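Cellobiose 2-epimerase (Caldibacillus thermoamylovorans, PDB 5ZHB) catalyses the 2-epimerisation of cellobiose, interconverting the glucose and mannose forms of its reducing-end sugar. Local coordinates at residues A[250-260]-A[376-387]. Sequence-based numbering, arbitrary orientation.
Sequences EASWLIDDALK and HNARFCLEFIER
Glu250 and Arg379 meet in a salt bridge between two helices whose axes stay 14.1 Å apart, a worked example of how long side chains, the indole of Trp253 among them, join helices too far apart for backbones to meet. The bond itself is weak: NH2 of Arg379 lies 3.2 Å from OE2 of Glu250, with an N-H...O angle of 135°, the oxygen sitting at the edge of the guanidinium while the carboxylate plane is turned 80° from it. Arg379 leaves its helix with CG trans to the backbone N (chi1 -176°) and turns at chi3; CZ2 of Trp253 sits 3.5 Å above the guanidinium plane, toward its rim, so that an edge of the indole meets a face of the arginine. Its charge is shared out, because NH1 pairs with Glu191 and NH2 also with Glu311. Glu311, on helix 306-323, further accepts from Trp253 NE1 and His376 ND1, so one carboxylate satisfies donors from both segments. OE2 of Glu250 lies at the edge of the His376 ring, 3.5 Å from CE1. These are inner helices of the (alpha/alpha)6 barrel of the N-acylglucosamine 2-epimerase family, where 375-387 is the last helix of the chain. Farther along, the carboxylate of Glu383 rests obliquely against the Trp253 ring, CD 3.5 Å from CZ3, and its OE1 accepts from NE of Arg387 at 2.8 Å, almost along the C-O axis, and weakly from NH2, which lies 3.5 Å from CE3 of Trp253. Replacing Glu383 with an alanine would probably deprive Arg387 NE of this acceptor, leave the guanidinium freer to swing off CE3 and open a gap beside the indole. Arg387 NH1 has a second partner in Glu321, which probably eases its approach to Lys260 NZ, 4.2 Å away, while that NZ has its strongest polar partner in Asn318 and also forms a salt bridge with Asp256 OD2, whose hydrogen bond is weak.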
# COMPACT_ATOMS: atom_id res chain seq x y z
N GLU A 250 -8.42 3.36 -3.32
CA GLU A 250 -7.44 3.44 -2.26
C GLU A 250 -7.12 4.90 -1.93
O GLU A 250 -7.16 5.29 -0.77
CB GLU A 250 -6.18 2.70 -2.71
CG GLU A 250 -5.07 2.71 -1.66
CD GLU A 250 -3.78 2.03 -2.13
OE1 GLU A 250 -3.53 1.99 -3.36
OE2 GLU A 250 -3.04 1.52 -1.26
N ALA A 251 -6.77 5.69 -2.95
CA ALA A 251 -6.43 7.09 -2.78
C ALA A 251 -7.56 7.88 -2.12
O ALA A 251 -7.30 8.71 -1.26
CB ALA A 251 -6.10 7.70 -4.12
N SER A 252 -8.80 7.57 -2.52
CA SER A 252 -9.96 8.23 -1.93
C SER A 252 -9.84 8.22 -0.42
O SER A 252 -9.92 9.27 0.20
CB SER A 252 -11.25 7.60 -2.39
OG SER A 252 -12.36 8.15 -1.70
N TRP A 253 -9.65 7.05 0.20
CA TRP A 253 -9.72 7.00 1.65
C TRP A 253 -8.38 7.35 2.31
O TRP A 253 -8.38 7.89 3.41
CB TRP A 253 -10.28 5.67 2.14
CG TRP A 253 -9.34 4.49 2.11
CD1 TRP A 253 -9.20 3.59 1.10
CD2 TRP A 253 -8.47 4.06 3.17
NE1 TRP A 253 -8.25 2.66 1.43
CE2 TRP A 253 -7.81 2.91 2.70
CE3 TRP A 253 -8.19 4.51 4.45
CZ2 TRP A 253 -6.89 2.22 3.48
CZ3 TRP A 253 -7.27 3.84 5.23
CH2 TRP A 253 -6.67 2.67 4.76
N LEU A 254 -7.27 7.09 1.61
CA LEU A 254 -5.97 7.56 2.10
C LEU A 254 -5.86 9.09 2.09
O LEU A 254 -5.40 9.67 3.06
CB LEU A 254 -4.81 6.94 1.33
CG LEU A 254 -4.61 5.43 1.50
CD1 LEU A 254 -3.43 4.97 0.68
CD2 LEU A 254 -4.43 5.00 2.95
N ILE A 255 -6.29 9.75 1.02
CA ILE A 255 -6.31 11.22 1.03
C ILE A 255 -7.20 11.69 2.18
O ILE A 255 -6.85 12.60 2.95
CB ILE A 255 -6.73 11.77 -0.35
CG1 ILE A 255 -5.65 11.50 -1.39
CG2 ILE A 255 -7.08 13.26 -0.27
CD1 ILE A 255 -6.12 11.58 -2.83
N ASP A 256 -8.36 11.02 2.36
CA ASP A 256 -9.27 11.43 3.42
C ASP A 256 -8.60 11.32 4.79
O ASP A 256 -8.72 12.21 5.63
CB ASP A 256 -10.55 10.61 3.43
CG ASP A 256 -11.74 11.31 4.06
OD1 ASP A 256 -11.69 12.55 4.17
OD2 ASP A 256 -12.69 10.62 4.45
N ASP A 257 -7.86 10.22 5.01
CA ASP A 257 -7.12 10.11 6.25
C ASP A 257 -6.13 11.25 6.39
O ASP A 257 -5.92 11.72 7.50
CB ASP A 257 -6.37 8.79 6.38
CG ASP A 257 -7.11 7.70 7.12
OD1 ASP A 257 -8.33 7.85 7.34
OD2 ASP A 257 -6.43 6.76 7.52
N ALA A 258 -5.53 11.69 5.28
CA ALA A 258 -4.56 12.78 5.34
C ALA A 258 -5.27 14.08 5.74
O ALA A 258 -4.81 14.83 6.62
CB ALA A 258 -3.85 12.92 4.01
N LEU A 259 -6.45 14.30 5.14
CA LEU A 259 -7.33 15.39 5.53
C LEU A 259 -7.66 15.36 7.02
O LEU A 259 -7.55 16.39 7.69
CB LEU A 259 -8.59 15.37 4.67
CG LEU A 259 -8.38 15.67 3.19
CD1 LEU A 259 -9.72 15.56 2.46
CD2 LEU A 259 -7.72 17.01 2.95
N LYS A 260 -8.07 14.20 7.55
CA LYS A 260 -8.50 14.08 8.93
C LYS A 260 -7.35 14.33 9.91
O LYS A 260 -7.53 15.02 10.93
CB LYS A 260 -9.11 12.71 9.24
CG LYS A 260 -10.41 12.36 8.52
CD LYS A 260 -10.67 10.86 8.39
CE LYS A 260 -11.81 10.59 7.48
NZ LYS A 260 -12.08 9.18 7.17
N HIS A 376 -2.13 -5.06 2.49
CA HIS A 376 -3.42 -4.63 1.95
C HIS A 376 -4.59 -5.33 2.66
O HIS A 376 -5.56 -4.68 3.10
CB HIS A 376 -3.49 -4.84 0.44
CG HIS A 376 -2.80 -3.84 -0.44
ND1 HIS A 376 -3.20 -2.52 -0.54
CD2 HIS A 376 -1.70 -3.96 -1.21
CE1 HIS A 376 -2.37 -1.87 -1.37
NE2 HIS A 376 -1.47 -2.74 -1.82
N ASN A 377 -4.53 -6.66 2.71
CA ASN A 377 -5.64 -7.44 3.25
C ASN A 377 -5.74 -7.32 4.78
O ASN A 377 -6.86 -7.23 5.30
CB ASN A 377 -5.67 -8.85 2.67
CG ASN A 377 -4.46 -9.70 2.97
OD1 ASN A 377 -3.42 -9.18 3.37
ND2 ASN A 377 -4.58 -11.00 2.71
N ALA A 378 -4.61 -7.30 5.51
CA ALA A 378 -4.66 -7.04 6.93
C ALA A 378 -5.23 -5.67 7.24
O ALA A 378 -6.08 -5.53 8.12
CB ALA A 378 -3.31 -7.18 7.58
N ARG A 379 -4.69 -4.64 6.56
CA ARG A 379 -5.14 -3.29 6.75
C ARG A 379 -6.66 -3.19 6.53
O ARG A 379 -7.34 -2.52 7.31
CB ARG A 379 -4.35 -2.34 5.83
CG ARG A 379 -4.76 -0.90 6.11
CD ARG A 379 -3.96 0.17 5.42
NE ARG A 379 -4.11 0.11 3.97
CZ ARG A 379 -3.47 0.91 3.11
NH1 ARG A 379 -2.68 1.86 3.57
NH2 ARG A 379 -3.65 0.76 1.81
N PHE A 380 -7.18 -3.84 5.48
CA PHE A 380 -8.61 -3.82 5.24
C PHE A 380 -9.38 -4.33 6.47
O PHE A 380 -10.31 -3.67 6.92
CB PHE A 380 -8.94 -4.54 3.93
CG PHE A 380 -10.16 -5.45 3.99
CD1 PHE A 380 -11.45 -4.92 4.03
CD2 PHE A 380 -10.01 -6.83 3.99
CE1 PHE A 380 -12.55 -5.75 4.04
CE2 PHE A 380 -11.11 -7.66 4.01
CZ PHE A 380 -12.38 -7.13 4.06
N CYS A 381 -9.01 -5.52 6.98
CA CYS A 381 -9.70 -6.08 8.14
C CYS A 381 -9.60 -5.11 9.31
O CYS A 381 -10.60 -4.83 9.96
CB CYS A 381 -9.10 -7.43 8.51
SG CYS A 381 -9.35 -8.71 7.26
N LEU A 382 -8.41 -4.56 9.56
CA LEU A 382 -8.17 -3.66 10.69
C LEU A 382 -8.91 -2.33 10.59
O LEU A 382 -9.39 -1.79 11.60
CB LEU A 382 -6.67 -3.44 10.83
CG LEU A 382 -5.86 -4.68 11.23
CD1 LEU A 382 -4.39 -4.39 11.12
CD2 LEU A 382 -6.22 -5.15 12.63
N GLU A 383 -9.05 -1.81 9.37
CA GLU A 383 -9.76 -0.56 9.18
C GLU A 383 -11.23 -0.71 9.60
O GLU A 383 -11.78 0.17 10.25
CB GLU A 383 -9.64 -0.15 7.71
CG GLU A 383 -8.38 0.64 7.39
CD GLU A 383 -8.38 2.03 8.00
OE1 GLU A 383 -9.42 2.72 7.91
OE2 GLU A 383 -7.33 2.42 8.53
N PHE A 384 -11.88 -1.79 9.14
CA PHE A 384 -13.26 -2.06 9.52
C PHE A 384 -13.39 -2.31 11.02
O PHE A 384 -14.28 -1.78 11.67
CB PHE A 384 -13.80 -3.26 8.78
CG PHE A 384 -14.34 -2.88 7.41
CD1 PHE A 384 -15.66 -2.49 7.26
CD2 PHE A 384 -13.52 -2.90 6.29
CE1 PHE A 384 -16.18 -2.22 5.99
CE2 PHE A 384 -14.02 -2.55 5.04
CZ PHE A 384 -15.34 -2.22 4.89
N ILE A 385 -12.50 -3.11 11.59
CA ILE A 385 -12.52 -3.32 13.02
C ILE A 385 -12.53 -1.99 13.78
O ILE A 385 -13.30 -1.78 14.72
CB ILE A 385 -11.36 -4.24 13.44
CG1 ILE A 385 -11.58 -5.68 12.95
CG2 ILE A 385 -11.17 -4.17 14.96
CD1 ILE A 385 -10.33 -6.56 12.92
N GLU A 386 -11.64 -1.07 13.40
CA GLU A 386 -11.43 0.17 14.12
C GLU A 386 -12.57 1.14 13.81
O GLU A 386 -13.01 1.89 14.69
CB GLU A 386 -10.06 0.77 13.77
CG GLU A 386 -9.35 1.48 14.92
CD GLU A 386 -8.12 2.31 14.56
OE1 GLU A 386 -7.49 2.88 15.47
OE2 GLU A 386 -7.77 2.44 13.37
N ARG A 387 -13.06 1.18 12.57
CA ARG A 387 -14.11 2.12 12.21
C ARG A 387 -15.43 1.75 12.91
O ARG A 387 -16.17 2.66 13.32
CB ARG A 387 -14.30 2.17 10.70
CG ARG A 387 -13.22 2.96 9.98
CD ARG A 387 -13.28 2.71 8.49
NE ARG A 387 -12.12 3.27 7.79
CZ ARG A 387 -12.16 4.41 7.10
NH1 ARG A 387 -13.25 5.15 7.12
NH2 ARG A 387 -11.11 4.79 6.39